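Local coordinates for protein vascular endothelial growth factor homolog (Orf virus, PDB 2GNN) that acts as a disulfide-linked homodimeric growth factor of the VEGF family that binds vascular endothelial growth factor receptors and induces endothelial proliferation, at residues Q41-P46 with Q88-V93; E75-G78 with S84-M87. All blocks are in the same frame, centred on the assembly; numbering follows the deposited sequence.

Contact 1: Q41-P46 with Q88-V93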
# COMPACT_ATOMS: atom_id res chain seq x y z
N GLN B 41 24.45 -1.15 2.39
CA GLN B 41 24.00 -0.04 3.23
C GLN B 41 22.59 -0.28 3.74
O GLN B 41 21.88 -1.15 3.23
CB GLN B 41 24.12 1.31 2.51
CG GLN B 41 22.86 1.76 1.78
CD GLN B 41 22.93 3.21 1.40
OE1 GLN B 41 23.61 3.57 0.44
NE2 GLN B 41 22.25 4.07 2.16
N ARG B 42 22.20 0.47 4.77
CA ARG B 42 20.84 0.37 5.31
C ARG B 42 20.17 1.69 5.14
O ARG B 42 20.85 2.71 5.02
CB ARG B 42 20.89 0.01 6.80
CG ARG B 42 21.41 -1.39 7.05
CD ARG B 42 20.61 -2.05 8.10
NE ARG B 42 20.96 -3.45 8.23
CZ ARG B 42 20.19 -4.45 7.81
NH1 ARG B 42 19.02 -4.19 7.24
NH2 ARG B 42 20.58 -5.71 7.98
N PHE B 43 18.84 1.68 5.12
CA PHE B 43 18.08 2.94 5.05
C PHE B 43 17.18 3.08 6.25
O PHE B 43 16.60 2.12 6.74
CB PHE B 43 17.25 3.02 3.77
CG PHE B 43 18.06 2.81 2.50
CD1 PHE B 43 18.26 1.54 2.00
CD2 PHE B 43 18.62 3.89 1.82
CE1 PHE B 43 19.02 1.33 0.83
CE2 PHE B 43 19.37 3.70 0.66
CZ PHE B 43 19.56 2.41 0.17
N ASN B 44 17.07 4.31 6.73
CA ASN B 44 16.20 4.61 7.83
C ASN B 44 15.34 5.82 7.49
O ASN B 44 15.86 6.89 7.22
CB ASN B 44 17.03 4.79 9.11
CG ASN B 44 17.25 3.46 9.83
OD1 ASN B 44 16.32 2.89 10.38
ND2 ASN B 44 18.49 2.97 9.81
N PRO B 45 14.01 5.62 7.44
CA PRO B 45 13.32 4.34 7.65
C PRO B 45 13.65 3.38 6.52
O PRO B 45 14.01 3.82 5.43
CB PRO B 45 11.84 4.72 7.61
CG PRO B 45 11.79 6.02 6.88
CD PRO B 45 13.07 6.72 7.14
N PRO B 46 13.57 2.06 6.77
CA PRO B 46 13.90 1.12 5.71
C PRO B 46 12.81 1.00 4.64
O PRO B 46 13.03 0.33 3.63
CB PRO B 46 14.07 -0.20 6.45
CG PRO B 46 13.19 -0.08 7.64
CD PRO B 46 13.23 1.37 8.02
N GLN B 88 20.66 11.27 3.00
CA GLN B 88 20.72 11.15 1.54
C GLN B 88 19.42 11.62 0.93
O GLN B 88 18.37 11.13 1.31
CB GLN B 88 20.89 9.69 1.16
CG GLN B 88 22.24 9.13 1.41
CD GLN B 88 22.32 7.71 0.94
OE1 GLN B 88 22.30 6.77 1.74
NE2 GLN B 88 22.40 7.53 -0.37
N ARG B 89 19.48 12.57 -0.01
CA ARG B 89 18.31 12.85 -0.85
C ARG B 89 18.31 11.86 -2.01
O ARG B 89 19.27 11.80 -2.78
CB ARG B 89 18.30 14.28 -1.40
CG ARG B 89 18.56 15.37 -0.39
CD ARG B 89 19.96 15.96 -0.58
NE ARG B 89 19.94 17.25 -1.27
CZ ARG B 89 20.98 17.79 -1.93
NH1 ARG B 89 22.14 17.14 -2.01
NH2 ARG B 89 20.84 18.97 -2.51
N LEU B 90 17.25 11.07 -2.13
CA LEU B 90 17.12 10.09 -3.20
C LEU B 90 15.85 10.31 -4.00
O LEU B 90 14.91 10.93 -3.52
CB LEU B 90 17.18 8.68 -2.64
CG LEU B 90 18.48 8.27 -1.95
CD1 LEU B 90 18.34 6.91 -1.27
CD2 LEU B 90 19.68 8.27 -2.92
N SER B 91 15.82 9.82 -5.24
CA SER B 91 14.71 10.06 -6.16
C SER B 91 13.88 8.80 -6.29
O SER B 91 14.43 7.69 -6.31
CB SER B 91 15.26 10.46 -7.53
OG SER B 91 14.24 10.79 -8.46
N PHE B 92 12.56 8.97 -6.35
CA PHE B 92 11.63 7.84 -6.43
C PHE B 92 10.59 8.11 -7.51
O PHE B 92 10.20 9.24 -7.75
CB PHE B 92 10.92 7.61 -5.08
CG PHE B 92 11.85 7.35 -3.94
CD1 PHE B 92 12.47 8.41 -3.27
CD2 PHE B 92 12.14 6.06 -3.55
CE1 PHE B 92 13.37 8.17 -2.23
CE2 PHE B 92 13.03 5.81 -2.51
CZ PHE B 92 13.64 6.88 -1.85
N VAL B 93 10.15 7.04 -8.16
CA VAL B 93 9.12 7.16 -9.18
C VAL B 93 7.75 7.01 -8.52
O VAL B 93 7.50 6.02 -7.83
CB VAL B 93 9.33 6.10 -10.29
CG1 VAL B 93 8.25 6.22 -11.36
CG2 VAL B 93 10.72 6.27 -10.93
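With CG turned opposite the carbonyl carbon and beside its backbone N (chi1 -74°), and the chain stretched out beyond it, Q88 sends its amide across from the strand toward the loop residue Q41, whose own side chain, extended past CG, comes from the opposite direction. The two amides meet in one hydrogen bond: Q41 NE2 lies 2.7 Å from Q88 OE1. It is almost straight, 176° at the hydrogen, and lies in the carbonyl plane of Q88 and in the amide plane of Q41, although the two amide planes are turned 34° apart. Glutamine suits both ends, since one amide gives an N-H, the other takes it on a carbonyl oxygen, and the long chains span the gap. Q88 OE1 also accepts the backbone N-H of A79, so two donors grip this oxygen. Q41 NE2 also makes a weak bond to R42 O. Beside this polar link the contact is apolar: F43 CE2 is 3.9 Å from L90 CD1, the methyl approaching the buried ring obliquely. Around them, F43 packs on V31 and S32 of helix 31-34, L38 touches F43, Q88 and L90, and residues 88-93, part of strand 85-102, pair with strand 62-79.

Contact 2: E75-G78 with S84-M87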
# COMPACT_ATOMS: atom_id res chain seq x y z
N GLU B 75 14.23 12.90 1.53
CA GLU B 75 15.37 12.81 2.44
C GLU B 75 15.24 11.64 3.43
O GLU B 75 14.27 11.57 4.18
CB GLU B 75 15.65 14.13 3.15
CG GLU B 75 17.08 14.18 3.65
CD GLU B 75 17.58 15.57 3.98
OE1 GLU B 75 16.84 16.35 4.64
OE2 GLU B 75 18.74 15.88 3.60
N LEU B 76 16.21 10.74 3.39
CA LEU B 76 16.27 9.53 4.22
C LEU B 76 17.56 9.59 5.00
O LEU B 76 18.45 10.34 4.65
CB LEU B 76 16.40 8.29 3.34
CG LEU B 76 15.27 7.74 2.50
CD1 LEU B 76 15.90 6.73 1.63
CD2 LEU B 76 14.26 7.06 3.37
N LEU B 77 17.67 8.76 6.04
CA LEU B 77 18.95 8.56 6.70
C LEU B 77 19.58 7.34 6.09
O LEU B 77 19.00 6.26 6.12
CB LEU B 77 18.79 8.40 8.22
CG LEU B 77 20.08 8.06 8.99
CD1 LEU B 77 21.00 9.28 9.11
CD2 LEU B 77 19.72 7.52 10.36
N GLY B 78 20.77 7.52 5.52
CA GLY B 78 21.48 6.43 4.89
C GLY B 78 22.96 6.55 5.18
O GLY B 78 23.34 6.86 6.30
N SER B 84 29.50 6.12 6.96
CA SER B 84 28.90 6.53 8.22
C SER B 84 27.41 6.76 8.03
O SER B 84 26.90 6.68 6.91
CB SER B 84 29.57 7.82 8.70
OG SER B 84 30.94 7.56 8.96
N ASN B 85 26.71 7.03 9.13
CA ASN B 85 25.32 7.44 9.06
C ASN B 85 25.32 8.86 8.54
O ASN B 85 26.05 9.73 9.04
CB ASN B 85 24.65 7.37 10.45
CG ASN B 85 24.22 5.94 10.82
OD1 ASN B 85 23.20 5.43 10.34
ND2 ASN B 85 24.99 5.30 11.70
N GLY B 86 24.50 9.10 7.52
CA GLY B 86 24.36 10.45 6.98
C GLY B 86 23.12 10.56 6.14
O GLY B 86 22.67 9.56 5.57
N MET B 87 22.54 11.75 6.06
CA MET B 87 21.35 11.96 5.24
C MET B 87 21.66 11.76 3.74
O MET B 87 22.78 12.01 3.30
CB MET B 87 20.75 13.34 5.50
CG MET B 87 20.41 13.64 6.98
SD MET B 87 19.38 12.34 7.72
CE MET B 87 17.78 12.68 7.01
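M87 and L77 face each other in a beta hairpin, as a non-hydrogen-bonded antiparallel pair where strand 62-79 ends and strand 85-102 begins. Both side chains rise on the same face of the two-stranded sheet, and they cross at about a right angle, with M87 SD 3.7 Å from L77 CD1. M87 is bent at chi2 (-52°) and again at chi3, which folds its thioether back over the partner strand and brings the methyl CE over the backbone carbonyl of L76 (CE to L76 O 3.4 Å) and alongside E75 CG (3.7 Å). The flexible, unbranched methionine can thus bend across its neighbours, and the aliphatic part of E75 serves as an apolar surface. W13 of the second subunit packs on both L77 and M87, so this apolar pair belongs to the dimer interface as well. The next pair, G78 with G86, is the hydrogen-bonded one. Two glycines leave that position without side chains, and G78 adopts a backbone conformation (phi -142°, psi -137°) that glycine takes readily. G78 N bonds to G86 O, and G86 N to G78 O. Beside them the backbones also approach through CA-H...O contacts: N85 CA lies 3.4 Å from G78 O, and M87 CA 3.4 Å from L76 O.

Overall arrangement
The centres of the two contacts lie about 8 Å apart, on the same side of the chain's centre and within the PDGF/VEGF cystine-knot domain. Along the chain the order is 41-46, 75-78, 84-87, 88-93, so contact 2 closes the hairpin of strands 62-79 and 85-102, and contact 1 brings an earlier loop against that hairpin. The hairpin's own pairing continues from one contact to the other, Q88 N probably bonding to L76 O. The loop is fastened to strand 62-79 by a probable bond from N44 N to L77 O and to strand 85-102 by contact 1, while the amides of Q41 and Q88 pack on the CA of G78. Both contacts touch the second subunit, which places this end of the sheet at the homodimer interface.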